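Local coordinates for protein gene product PA4716 (Pseudomonas aeruginosa, PDB 1U0K) that is of unknown function but belongs to the PhzF family and is probably an isomerase, a predicted epimerase, at residues G22-D27 / F47-L52; A127-T132 / R158-G163; A144-A149 / R180-L185. One frame throughout, in Å; residues are numbered along the deposited sequence.

Contact 1 of 3, residues G22-D27 / F47-L52; sequences GLAVFD and FESIFL
Phe26 and Phe51 lie side by side on one face of two parallel strands and form an offset stack, with ring centroids 4.5 Å apart and planes at 25°. Phe51 CE2 sits over one face of the Phe26 ring, displaced toward its rim and 3.4 Å from Phe26 CD1. Bridge partners, the two leave the sheet on one face; with CG anti to the carbonyl carbon in both (chi1 -70° and -62°) they lean alike, and the rings overlap. Ala24 and Ser49 continue this face, the methyl CB of Ala24 meeting Ser49 OG at 3.5 Å. On the other face the contacts across the pair are aliphatic: Val25 CG2 and Ile50 CG2 touch at 3.7 Å, Leu23 CD1 reaches the same Ile50 methyl, and Val25 CG1 approaches Leu52 CD1.

Parallel pairing sets this register. Ile50 N donates to Ala24 O (3.0 Å), Phe26 N to Ile50 O (2.9 Å) and Leu52 N to Phe26 O (2.9 Å), so Ile50 is gripped through both its N and its O. At the Gly22 end two waters bridge Gly22 O to the backbone N of Phe47 and of Glu48, the predicted active-site residue; the water on Glu48 N donates to Gly22 O.

Strands 21-26 and 48-54 are joined through helix 34-44 as a beta-alpha-beta unit. That helix covers the Phe26-Phe51 face through Leu44 and Thr41, with Trp40 edge-to-face on Phe26. Helix 78-90 covers the Val25-Ile50 face, while strands 6-12 and 60-67 flank the pair; from the former, Arg6 forms a salt bridge with Asp27.

Contact 2 of 3, residues A127-T132 / R158-G163; sequences AEFGAT and RVVSTG
Backbone hydrogen bonds join 127-132 to 158-163 as antiparallel neighbours. Glu128 and Ser161 form a hydrogen-bonded pair, Glu128 N to Ser161 O at 2.8 Å and Ser161 N to Glu128 O at 3.0 Å. Gly130 N to Val159 O and Val159 N to Ala131 O carry the pairing beyond the regular strand.

The polar side-chain grip comes from Arg158. Its chain bends at chi3 (82°), bringing the guanidinium edge to Gly130 O: NH2 donates at 2.8 Å, in the guanidinium plane and on a carbonyl lone pair, and NE adds a weak bond. NH1 has its partner elsewhere, Tyr235 OH. Phe129 CB lies over one guanidinium face, 3.6 Å from Arg158 NH2. Within 158-163, Ser161 OG accepts from Gly163 N in an ST turn.

Apolar contacts centre on Phe129. Val160 CG1 stands over the middle of its ring, a CH-pi contact 4.2 Å from the centroid, while CG2 meets Phe129 CD2 at 3.8 Å. Ala127 CB touches Val160 CG1 on the same side of the pair.

Helix 222-234 packs on this Phe129-Val160 side, helix 186-192 touches Ala131 and Val159, and strand 166-170 pairs with 158-161 beyond the contact.

Contact 3 of 3, residues A144-A149 / R180-L185; sequences AFSLSA and RQVNDL
Ala144, which buries the most surface here, faces residues 180-185 with both its methyl and its carbonyl. Its CB meets Leu185 CD2 at 3.6 Å, and Asn183 OD1 lies beside Ala144 CA. Val182 N donates to Ala144 O at 2.9 Å, with the donor tilted 27° from the carbonyl plane. Gln181 CA adds a CA-H...O contact to the same oxygen.

Phe145 comes next. Gln181 runs alongside its ring with CG above one face, offset toward the rim; CG anti to the Gln181 backbone N (chi1 -164°) and an extended chain beyond it carry the amide along the aromatic side chain. The amide is turned 56° from the ring plane, and its NE2 donates to Asn212 O, with a weak second bond to Asn183 O. Leu185 crosses the phenyl group at about a right angle, CD1 approaching Phe145 CZ at 3.8 Å. Val197 and Leu199 of strand 196-201 also pack on Phe145. The Phe145 carbonyl accepts from Arg180 N at 3.1 Å, the donor standing well above the carbonyl plane.

Arg180 returns a bond through its own carbonyl: Ser146 OG donates to Arg180 O at 2.8 Å, in the carbonyl plane and on a lone pair. A water weakly links the same hydroxyl with Arg180 NE.

Ser146 has positive phi and is the C-prime residue of a Schellman motif, with Leu147 N bonded to Ala142 O and Ser146 N to Glu143 O. The contact thus ties the Schellman-capped C-terminal end of helix 135-144 to the loop entering helix 186-192.

Contact 1 and contact 2 lie on opposite sides of the chain's centre, their own centres about 26 Å apart, and neither touches the other. The predicted active-site residue Glu48 belongs to contact 1, yet Thr162 of contact 2 brings its side chain to about 12 Å from that of Glu48. Contact 3 is away from this site, its centre about 31 Å from that of contact 1 and about 21 Å from that of contact 2. Contacts 2 and 3 alternate along the chain: helix 135-144 leads from 127-132 to 144-149, and strand 158-161 precedes 180-185. Helix 186-192, which follows 180-185 directly, connects the two by reaching contact 2 through Leu192.

Contact 1 of 3, residues G22-D27 / F47-L52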
ATOM      1  N   GLY A  22      -9.215  -1.646  -5.014  1.00 10.80           N
ATOM      2  CA  GLY A  22      -9.517  -0.590  -4.072  1.00 10.05           C
ATOM      3  C   GLY A  22      -9.047   0.758  -4.568  1.00  9.99           C
ATOM      4  O   GLY A  22      -8.014   0.880  -5.233  1.00 11.51           O
ATOM      5  N   LEU A  23      -9.817   1.780  -4.222  1.00  8.73           N
ATOM      6  CA  LEU A  23      -9.599   3.152  -4.676  1.00  8.71           C
ATOM      7  C   LEU A  23     -10.066   4.125  -3.619  1.00  8.14           C
ATOM      8  O   LEU A  23     -11.159   3.946  -3.070  1.00  8.72           O
ATOM      9  CB  LEU A  23     -10.438   3.389  -5.927  1.00  9.06           C
ATOM     10  CG  LEU A  23     -10.511   4.799  -6.504  1.00  9.52           C
ATOM     11  CD1 LEU A  23      -9.208   5.160  -7.182  1.00 10.21           C
ATOM     12  CD2 LEU A  23     -11.676   4.898  -7.477  1.00 10.69           C
ATOM     13  N   ALA A  24      -9.293   5.184  -3.368  1.00  7.47           N
ATOM     14  CA  ALA A  24      -9.765   6.310  -2.568  1.00  7.56           C
ATOM     15  C   ALA A  24     -10.166   7.468  -3.475  1.00  7.83           C
ATOM     16  O   ALA A  24      -9.454   7.795  -4.424  1.00  8.01           O
ATOM     17  CB  ALA A  24      -8.729   6.768  -1.583  1.00  7.21           C
ATOM     18  N   VAL A  25     -11.314   8.075  -3.180  1.00  7.87           N
ATOM     19  CA  VAL A  25     -11.830   9.210  -3.935  1.00  8.06           C
ATOM     20  C   VAL A  25     -12.073  10.378  -2.998  1.00  8.22           C
ATOM     21  O   VAL A  25     -12.764  10.227  -2.006  1.00  8.39           O
ATOM     22  CB  VAL A  25     -13.171   8.868  -4.612  1.00  7.98           C
ATOM     23  CG1 VAL A  25     -13.706  10.071  -5.415  1.00  9.02           C
ATOM     24  CG2 VAL A  25     -13.050   7.638  -5.496  1.00  8.70           C
ATOM     25  N   PHE A  26     -11.498  11.531  -3.310  1.00  8.34           N
ATOM     26  CA  PHE A  26     -11.726  12.769  -2.574  1.00  9.12           C
ATOM     27  C   PHE A  26     -12.695  13.574  -3.445  1.00  9.90           C
ATOM     28  O   PHE A  26     -12.331  14.030  -4.514  1.00 10.44           O
ATOM     29  CB  PHE A  26     -10.409  13.525  -2.348  1.00  9.32           C
ATOM     30  CG  PHE A  26      -9.468  12.866  -1.371  1.00  8.92           C
ATOM     31  CD1 PHE A  26      -8.851  11.665  -1.672  1.00  8.85           C
ATOM     32  CD2 PHE A  26      -9.188  13.472  -0.142  1.00 11.17           C
ATOM     33  CE1 PHE A  26      -7.969  11.066  -0.762  1.00 10.82           C
ATOM     34  CE2 PHE A  26      -8.298  12.888   0.745  1.00 11.22           C
ATOM     35  CZ  PHE A  26      -7.707  11.698   0.443  1.00 10.21           C
ATOM     36  N   ASP A  27     -13.936  13.732  -3.001  1.00 11.62           N
ATOM     37  CA  ASP A  27     -14.950  14.342  -3.864  1.00 12.27           C
ATOM     38  C   ASP A  27     -14.859  15.856  -3.982  1.00 12.13           C
ATOM     39  O   ASP A  27     -15.444  16.433  -4.903  1.00 12.41           O
ATOM     40  CB  ASP A  27     -16.359  13.932  -3.438  1.00 13.32           C
ATOM     41  CG  ASP A  27     -16.748  14.502  -2.117  1.00 16.53           C
ATOM     42  OD1 ASP A  27     -16.193  14.061  -1.107  1.00 20.75           O
ATOM     43  OD2 ASP A  27     -17.607  15.396  -2.008  1.00 20.16           O
ATOM     44  N   PHE A  47      -3.701   1.722  -4.591  1.00  9.85           N
ATOM     45  CA  PHE A  47      -2.791   1.752  -5.743  1.00 10.36           C
ATOM     46  C   PHE A  47      -2.904   3.118  -6.433  1.00 10.29           C
ATOM     47  O   PHE A  47      -1.902   3.685  -6.853  1.00 10.89           O
ATOM     48  CB  PHE A  47      -3.065   0.607  -6.717  1.00 11.57           C
ATOM     49  CG  PHE A  47      -1.922   0.316  -7.665  1.00 14.02           C
ATOM     50  CD1 PHE A  47      -0.995  -0.691  -7.384  1.00 15.54           C
ATOM     51  CD2 PHE A  47      -1.770   1.045  -8.833  1.00 16.41           C
ATOM     52  CE1 PHE A  47       0.058  -0.963  -8.265  1.00 17.85           C
ATOM     53  CE2 PHE A  47      -0.709   0.781  -9.710  1.00 17.41           C
ATOM     54  CZ  PHE A  47       0.197  -0.215  -9.423  1.00 18.10           C
ATOM     55  N   GLU A  48      -4.124   3.625  -6.537  1.00 10.15           N
ATOM     56  CA  GLU A  48      -4.368   5.007  -6.951  1.00 10.34           C
ATOM     57  C   GLU A  48      -5.381   5.678  -6.036  1.00  9.91           C
ATOM     58  O   GLU A  48      -6.255   5.012  -5.475  1.00 10.01           O
ATOM     59  CB  GLU A  48      -4.873   5.050  -8.395  1.00 11.23           C
ATOM     60  CG  GLU A  48      -3.811   4.656  -9.398  1.00 14.39           C
ATOM     61  CD  GLU A  48      -4.277   4.703 -10.831  1.00 20.91           C
ATOM     62  OE1 GLU A  48      -5.084   3.849 -11.228  1.00 24.44           O
ATOM     63  OE2 GLU A  48      -3.810   5.590 -11.576  1.00 26.51           O
ATOM     64  N   SER A  49      -5.207   6.985  -5.851  1.00  9.38           N
ATOM     65  CA  SER A  49      -6.245   7.873  -5.316  1.00  8.82           C
ATOM     66  C   SER A  49      -6.605   8.890  -6.400  1.00  8.60           C
ATOM     67  O   SER A  49      -5.768   9.265  -7.212  1.00  8.56           O
ATOM     68  CB  SER A  49      -5.789   8.616  -4.058  1.00  9.30           C
ATOM     69  OG  SER A  49      -5.682   7.756  -2.930  1.00 10.25           O
ATOM     70  N   ILE A  50      -7.861   9.329  -6.398  1.00  7.76           N
ATOM     71  CA  ILE A  50      -8.330  10.356  -7.327  1.00  8.01           C
ATOM     72  C   ILE A  50      -8.945  11.503  -6.544  1.00  8.11           C
ATOM     73  O   ILE A  50      -9.645  11.292  -5.545  1.00  7.89           O
ATOM     74  CB  ILE A  50      -9.322   9.770  -8.388  1.00  8.60           C
ATOM     75  CG1 ILE A  50      -9.842  10.871  -9.313  1.00  9.12           C
ATOM     76  CG2 ILE A  50     -10.471   9.002  -7.737  1.00  8.26           C
ATOM     77  CD1 ILE A  50     -10.447  10.360 -10.577  1.00 10.39           C
ATOM     78  N   PHE A  51      -8.655  12.712  -7.007  1.00  7.67           N
ATOM     79  CA  PHE A  51      -9.034  13.962  -6.350  1.00  8.19           C
ATOM     80  C   PHE A  51      -9.888  14.755  -7.324  1.00  9.00           C
ATOM     81  O   PHE A  51      -9.451  15.016  -8.439  1.00  9.38           O
ATOM     82  CB  PHE A  51      -7.775  14.749  -5.959  1.00  8.28           C
ATOM     83  CG  PHE A  51      -6.901  14.021  -4.975  1.00  7.35           C
ATOM     84  CD1 PHE A  51      -5.986  13.077  -5.424  1.00  8.06           C
ATOM     85  CD2 PHE A  51      -7.016  14.241  -3.607  1.00  6.71           C
ATOM     86  CE1 PHE A  51      -5.217  12.365  -4.530  1.00  8.46           C
ATOM     87  CE2 PHE A  51      -6.246  13.513  -2.711  1.00  6.33           C
ATOM     88  CZ  PHE A  51      -5.342  12.580  -3.182  1.00  8.10           C
ATOM     89  N   LEU A  52     -11.104  15.093  -6.909  1.00  9.36           N
ATOM     90  CA  LEU A  52     -12.060  15.817  -7.752  1.00  9.92           C
ATOM     91  C   LEU A  52     -12.139  17.285  -7.368  1.00 10.76           C
ATOM     92  O   LEU A  52     -12.136  17.646  -6.195  1.00 11.13           O
ATOM     93  CB  LEU A  52     -13.447  15.180  -7.668  1.00  9.86           C
ATOM     94  CG  LEU A  52     -13.546  13.684  -8.006  1.00 10.71           C
ATOM     95  CD1 LEU A  52     -14.985  13.167  -7.903  1.00 12.08           C
ATOM     96  CD2 LEU A  52     -12.987  13.376  -9.386  1.00 12.27           C
TER
HETATM   97  O   HOH W   1      -5.654  -0.405  -4.356  1.00 14.37           O
HETATM   98  O   HOH W   2      -6.768   2.296  -6.980  1.00 29.41           O

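Contact 2 of 3, residues A127-T132 / R158-G163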
ATOM      1  N   ALA A 127      -7.565   4.207 -29.565  1.00 25.42           N
ATOM      2  CA  ALA A 127      -6.227   3.892 -29.115  1.00 25.32           C
ATOM      3  C   ALA A 127      -5.224   4.332 -30.165  1.00 25.31           C
ATOM      4  O   ALA A 127      -5.494   4.245 -31.365  1.00 25.40           O
ATOM      5  CB  ALA A 127      -6.102   2.410 -28.847  1.00 25.27           C
ATOM      6  N   GLU A 128      -4.082   4.826 -29.701  1.00 25.10           N
ATOM      7  CA  GLU A 128      -2.973   5.195 -30.560  1.00 25.39           C
ATOM      8  C   GLU A 128      -1.927   4.087 -30.518  1.00 24.63           C
ATOM      9  O   GLU A 128      -1.439   3.727 -29.443  1.00 24.31           O
ATOM     10  CB  GLU A 128      -2.363   6.514 -30.097  1.00 26.07           C
ATOM     11  CG  GLU A 128      -1.537   7.211 -31.164  1.00 29.15           C
ATOM     12  CD  GLU A 128      -0.813   8.443 -30.643  1.00 33.37           C
ATOM     13  OE1 GLU A 128      -1.437   9.254 -29.920  1.00 36.38           O
ATOM     14  OE2 GLU A 128       0.386   8.600 -30.957  1.00 36.07           O
ATOM     15  N   PHE A 129      -1.606   3.541 -31.690  1.00 23.26           N
ATOM     16  CA  PHE A 129      -0.619   2.478 -31.828  1.00 22.23           C
ATOM     17  C   PHE A 129       0.732   3.083 -32.153  1.00 21.89           C
ATOM     18  O   PHE A 129       0.875   3.802 -33.138  1.00 22.14           O
ATOM     19  CB  PHE A 129      -1.046   1.488 -32.917  1.00 22.07           C
ATOM     20  CG  PHE A 129      -2.195   0.621 -32.511  1.00 20.75           C
ATOM     21  CD1 PHE A 129      -3.486   1.133 -32.483  1.00 20.40           C
ATOM     22  CD2 PHE A 129      -1.990  -0.690 -32.124  1.00 19.94           C
ATOM     23  CE1 PHE A 129      -4.545   0.346 -32.095  1.00 20.53           C
ATOM     24  CE2 PHE A 129      -3.042  -1.480 -31.733  1.00 20.47           C
ATOM     25  CZ  PHE A 129      -4.328  -0.958 -31.716  1.00 20.25           C
ATOM     26  N   GLY A 130       1.719   2.797 -31.311  1.00 21.09           N
ATOM     27  CA  GLY A 130       3.011   3.444 -31.379  1.00 20.72           C
ATOM     28  C   GLY A 130       4.104   2.495 -31.820  1.00 20.47           C
ATOM     29  O   GLY A 130       3.931   1.729 -32.771  1.00 20.13           O
ATOM     30  N   ALA A 131       5.230   2.543 -31.116  1.00 20.06           N
ATOM     31  CA  ALA A 131       6.430   1.831 -31.520  1.00 19.82           C
ATOM     32  C   ALA A 131       6.212   0.328 -31.548  1.00 19.12           C
ATOM     33  O   ALA A 131       5.373  -0.220 -30.835  1.00 18.97           O
ATOM     34  CB  ALA A 131       7.589   2.170 -30.592  1.00 20.07           C
ATOM     35  N   THR A 132       6.981  -0.319 -32.415  1.00 18.96           N
ATOM     36  CA  THR A 132       7.079  -1.762 -32.484  1.00 18.44           C
ATOM     37  C   THR A 132       8.529  -2.112 -32.162  1.00 18.53           C
ATOM     38  O   THR A 132       9.412  -1.752 -32.927  1.00 18.71           O
ATOM     39  CB  THR A 132       6.736  -2.226 -33.915  1.00 18.61           C
ATOM     40  OG1 THR A 132       5.394  -1.844 -34.243  1.00 17.72           O
ATOM     41  CG2 THR A 132       6.722  -3.733 -34.019  1.00 17.87           C
ATOM     42  N   ARG A 158       3.661  -4.313 -28.956  1.00 21.84           N
ATOM     43  CA  ARG A 158       3.495  -2.951 -29.414  1.00 21.48           C
ATOM     44  C   ARG A 158       3.109  -2.023 -28.297  1.00 20.22           C
ATOM     45  O   ARG A 158       2.490  -2.436 -27.336  1.00 19.76           O
ATOM     46  CB  ARG A 158       2.440  -2.880 -30.505  1.00 22.07           C
ATOM     47  CG  ARG A 158       3.039  -3.189 -31.845  1.00 23.49           C
ATOM     48  CD  ARG A 158       2.275  -2.686 -32.954  1.00 24.30           C
ATOM     49  NE  ARG A 158       2.515  -1.286 -33.262  1.00 23.50           N
ATOM     50  CZ  ARG A 158       1.808  -0.650 -34.175  1.00 23.62           C
ATOM     51  NH1 ARG A 158       0.848  -1.301 -34.818  1.00 25.31           N
ATOM     52  NH2 ARG A 158       2.037   0.615 -34.461  1.00 24.24           N
ATOM     53  N   VAL A 159       3.493  -0.769 -28.457  1.00 19.68           N
ATOM     54  CA  VAL A 159       3.098   0.274 -27.526  1.00 19.38           C
ATOM     55  C   VAL A 159       1.719   0.739 -27.967  1.00 19.45           C
ATOM     56  O   VAL A 159       1.533   1.130 -29.114  1.00 19.37           O
ATOM     57  CB  VAL A 159       4.093   1.430 -27.533  1.00 19.29           C
ATOM     58  CG1 VAL A 159       3.649   2.541 -26.562  1.00 19.00           C
ATOM     59  CG2 VAL A 159       5.484   0.917 -27.169  1.00 18.92           C
ATOM     60  N   VAL A 160       0.747   0.662 -27.063  1.00 18.93           N
ATOM     61  CA  VAL A 160      -0.627   1.071 -27.348  1.00 18.67           C
ATOM     62  C   VAL A 160      -1.098   1.952 -26.195  1.00 19.03           C
ATOM     63  O   VAL A 160      -0.769   1.687 -25.036  1.00 18.78           O
ATOM     64  CB  VAL A 160      -1.562  -0.140 -27.518  1.00 18.45           C
ATOM     65  CG1 VAL A 160      -2.939   0.307 -27.980  1.00 18.11           C
ATOM     66  CG2 VAL A 160      -0.976  -1.148 -28.538  1.00 18.45           C
ATOM     67  N   SER A 161      -1.865   2.993 -26.515  1.00 19.77           N
ATOM     68  CA  SER A 161      -2.181   4.044 -25.545  1.00 20.19           C
ATOM     69  C   SER A 161      -3.559   4.657 -25.768  1.00 21.17           C
ATOM     70  O   SER A 161      -3.956   4.929 -26.897  1.00 21.02           O
ATOM     71  CB  SER A 161      -1.143   5.156 -25.652  1.00 20.53           C
ATOM     72  OG  SER A 161      -1.288   6.102 -24.603  1.00 21.20           O
ATOM     73  N   THR A 162      -4.288   4.861 -24.679  1.00 21.64           N
ATOM     74  CA  THR A 162      -5.449   5.749 -24.669  1.00 22.38           C
ATOM     75  C   THR A 162      -5.172   6.935 -23.736  1.00 22.97           C
ATOM     76  O   THR A 162      -6.104   7.576 -23.254  1.00 23.71           O
ATOM     77  CB  THR A 162      -6.710   5.004 -24.222  1.00 22.43           C
ATOM     78  OG1 THR A 162      -6.470   4.335 -22.974  1.00 22.46           O
ATOM     79  CG2 THR A 162      -7.066   3.890 -25.178  1.00 22.24           C
ATOM     80  N   GLY A 163      -3.890   7.238 -23.527  1.00 23.45           N
ATOM     81  CA  GLY A 163      -3.438   8.273 -22.607  1.00 23.73           C
ATOM     82  C   GLY A 163      -2.076   7.922 -22.034  1.00 23.85           C
ATOM     83  O   GLY A 163      -1.060   8.612 -22.277  1.00 24.55           O
TER

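Contact 3 of 3, residues A144-A149 / R180-L185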
ATOM      1  N   ALA A 144      13.583  -9.715 -18.847  1.00 30.22           N
ATOM      2  CA  ALA A 144      13.420  -8.779 -17.745  1.00 30.28           C
ATOM      3  C   ALA A 144      12.284  -9.220 -16.824  1.00 30.56           C
ATOM      4  O   ALA A 144      12.189  -8.756 -15.697  1.00 30.04           O
ATOM      5  CB  ALA A 144      13.156  -7.378 -18.279  1.00 30.28           C
ATOM      6  N   PHE A 145      11.417 -10.102 -17.324  1.00 30.95           N
ATOM      7  CA  PHE A 145      10.354 -10.709 -16.529  1.00 31.52           C
ATOM      8  C   PHE A 145      10.568 -12.220 -16.314  1.00 32.56           C
ATOM      9  O   PHE A 145       9.608 -12.961 -16.110  1.00 32.82           O
ATOM     10  CB  PHE A 145       8.996 -10.427 -17.189  1.00 31.27           C
ATOM     11  CG  PHE A 145       8.509  -9.022 -16.979  1.00 29.91           C
ATOM     12  CD1 PHE A 145       8.894  -8.001 -17.838  1.00 29.11           C
ATOM     13  CD2 PHE A 145       7.680  -8.716 -15.915  1.00 28.81           C
ATOM     14  CE1 PHE A 145       8.457  -6.702 -17.633  1.00 28.43           C
ATOM     15  CE2 PHE A 145       7.238  -7.416 -15.711  1.00 28.60           C
ATOM     16  CZ  PHE A 145       7.628  -6.412 -16.571  1.00 28.47           C
ATOM     17  N   SER A 146      11.829 -12.657 -16.333  1.00 33.59           N
ATOM     18  CA  SER A 146      12.204 -14.062 -16.082  1.00 34.37           C
ATOM     19  C   SER A 146      11.615 -15.058 -17.094  1.00 35.04           C
ATOM     20  O   SER A 146      11.328 -16.209 -16.753  1.00 35.19           O
ATOM     21  CB  SER A 146      11.832 -14.477 -14.649  1.00 34.33           C
ATOM     22  OG  SER A 146      12.309 -13.545 -13.692  1.00 34.08           O
ATOM     23  N   LEU A 147      11.455 -14.608 -18.336  1.00 35.91           N
ATOM     24  CA  LEU A 147      10.916 -15.420 -19.429  1.00 36.58           C
ATOM     25  C   LEU A 147      11.974 -15.562 -20.523  1.00 36.96           C
ATOM     26  O   LEU A 147      13.017 -14.919 -20.460  1.00 37.05           O
ATOM     27  CB  LEU A 147       9.664 -14.753 -20.020  1.00 36.54           C
ATOM     28  CG  LEU A 147       8.293 -15.038 -19.399  1.00 37.27           C
ATOM     29  CD1 LEU A 147       8.351 -15.252 -17.893  1.00 37.30           C
ATOM     30  CD2 LEU A 147       7.327 -13.907 -19.741  1.00 37.19           C
ATOM     31  N   SER A 148      11.704 -16.411 -21.515  1.00 37.70           N
ATOM     32  CA  SER A 148      12.567 -16.544 -22.691  1.00 38.10           C
ATOM     33  C   SER A 148      11.844 -16.036 -23.937  1.00 38.32           C
ATOM     34  O   SER A 148      10.666 -15.686 -23.877  1.00 38.12           O
ATOM     35  CB  SER A 148      13.003 -18.001 -22.877  1.00 38.30           C
ATOM     36  OG  SER A 148      11.883 -18.851 -23.037  1.00 39.31           O
ATOM     37  N   ALA A 149      12.553 -15.994 -25.064  1.00 38.52           N
ATOM     38  CA  ALA A 149      11.988 -15.506 -26.325  1.00 38.86           C
ATOM     39  C   ALA A 149      10.888 -16.423 -26.864  1.00 39.01           C
ATOM     40  O   ALA A 149      10.009 -15.965 -27.598  1.00 38.94           O
ATOM     41  CB  ALA A 149      13.087 -15.334 -27.371  1.00 38.94           C
ATOM     42  N   ARG A 180       8.312 -12.577 -13.298  1.00 38.18           N
ATOM     43  CA  ARG A 180       8.906 -11.825 -12.191  1.00 38.28           C
ATOM     44  C   ARG A 180       9.873 -10.777 -12.740  1.00 37.58           C
ATOM     45  O   ARG A 180      10.861 -11.128 -13.384  1.00 37.27           O
ATOM     46  CB  ARG A 180       9.682 -12.755 -11.252  1.00 38.77           C
ATOM     47  CG  ARG A 180       8.872 -13.899 -10.671  1.00 40.77           C
ATOM     48  CD  ARG A 180       9.609 -14.721  -9.611  1.00 43.06           C
ATOM     49  NE  ARG A 180      10.206 -13.896  -8.562  1.00 45.11           N
ATOM     50  CZ  ARG A 180       9.521 -13.254  -7.615  1.00 46.73           C
ATOM     51  NH1 ARG A 180       8.193 -13.328  -7.553  1.00 47.41           N
ATOM     52  NH2 ARG A 180      10.175 -12.529  -6.712  1.00 47.38           N
ATOM     53  N   GLN A 181       9.607  -9.501 -12.471  1.00 36.92           N
ATOM     54  CA  GLN A 181      10.493  -8.426 -12.922  1.00 36.48           C
ATOM     55  C   GLN A 181      11.839  -8.462 -12.184  1.00 36.45           C
ATOM     56  O   GLN A 181      11.881  -8.349 -10.962  1.00 36.63           O
ATOM     57  CB  GLN A 181       9.831  -7.059 -12.724  1.00 36.24           C
ATOM     58  CG  GLN A 181      10.500  -5.939 -13.507  1.00 35.23           C
ATOM     59  CD  GLN A 181       9.859  -4.592 -13.253  1.00 33.79           C
ATOM     60  OE1 GLN A 181       8.634  -4.486 -13.197  1.00 32.76           O
ATOM     61  NE2 GLN A 181      10.682  -3.562 -13.094  1.00 32.95           N
ATOM     62  N   VAL A 182      12.927  -8.622 -12.938  1.00 36.40           N
ATOM     63  CA  VAL A 182      14.282  -8.668 -12.379  1.00 36.26           C
ATOM     64  C   VAL A 182      15.231  -7.573 -12.905  1.00 36.08           C
ATOM     65  O   VAL A 182      16.348  -7.433 -12.399  1.00 36.41           O
ATOM     66  CB  VAL A 182      14.935 -10.059 -12.610  1.00 36.29           C
ATOM     67  CG1 VAL A 182      14.127 -11.148 -11.917  1.00 36.20           C
ATOM     68  CG2 VAL A 182      15.098 -10.368 -14.097  1.00 36.37           C
ATOM     69  N   ASN A 183      14.808  -6.805 -13.907  1.00 35.57           N
ATOM     70  CA  ASN A 183      15.646  -5.727 -14.440  1.00 35.46           C
ATOM     71  C   ASN A 183      14.952  -4.375 -14.392  1.00 35.08           C
ATOM     72  O   ASN A 183      13.724  -4.294 -14.350  1.00 35.01           O
ATOM     73  CB  ASN A 183      16.068  -6.027 -15.882  1.00 35.55           C
ATOM     74  CG  ASN A 183      16.922  -7.277 -16.001  1.00 36.22           C
ATOM     75  OD1 ASN A 183      16.837  -8.001 -16.991  1.00 36.57           O
ATOM     76  ND2 ASN A 183      17.752  -7.537 -14.990  1.00 37.18           N
ATOM     77  N   ASP A 184      15.755  -3.314 -14.388  1.00 34.62           N
ATOM     78  CA  ASP A 184      15.238  -1.959 -14.517  1.00 34.39           C
ATOM     79  C   ASP A 184      14.765  -1.769 -15.958  1.00 33.71           C
ATOM     80  O   ASP A 184      15.489  -2.097 -16.899  1.00 33.43           O
ATOM     81  CB  ASP A 184      16.312  -0.922 -14.171  1.00 34.71           C
ATOM     82  CG  ASP A 184      15.856   0.499 -14.455  1.00 35.94           C
ATOM     83  OD1 ASP A 184      15.007   1.010 -13.699  1.00 38.35           O
ATOM     84  OD2 ASP A 184      16.273   1.172 -15.424  1.00 39.28           O
ATOM     85  N   LEU A 185      13.554  -1.243 -16.113  1.00 32.95           N
ATOM     86  CA  LEU A 185      12.904  -1.126 -17.416  1.00 32.47           C
ATOM     87  C   LEU A 185      12.884   0.298 -17.951  1.00 32.40           C
ATOM     88  O   LEU A 185      12.462   0.519 -19.074  1.00 31.90           O
ATOM     89  CB  LEU A 185      11.456  -1.612 -17.318  1.00 32.37           C
ATOM     90  CG  LEU A 185      11.217  -2.999 -16.726  1.00 31.37           C
ATOM     91  CD1 LEU A 185       9.726  -3.221 -16.514  1.00 31.00           C
ATOM     92  CD2 LEU A 185      11.807  -4.074 -17.621  1.00 31.38           C
TER
HETATM   93  O   HOH W   3      12.945 -14.397 -10.462  1.00 51.07           O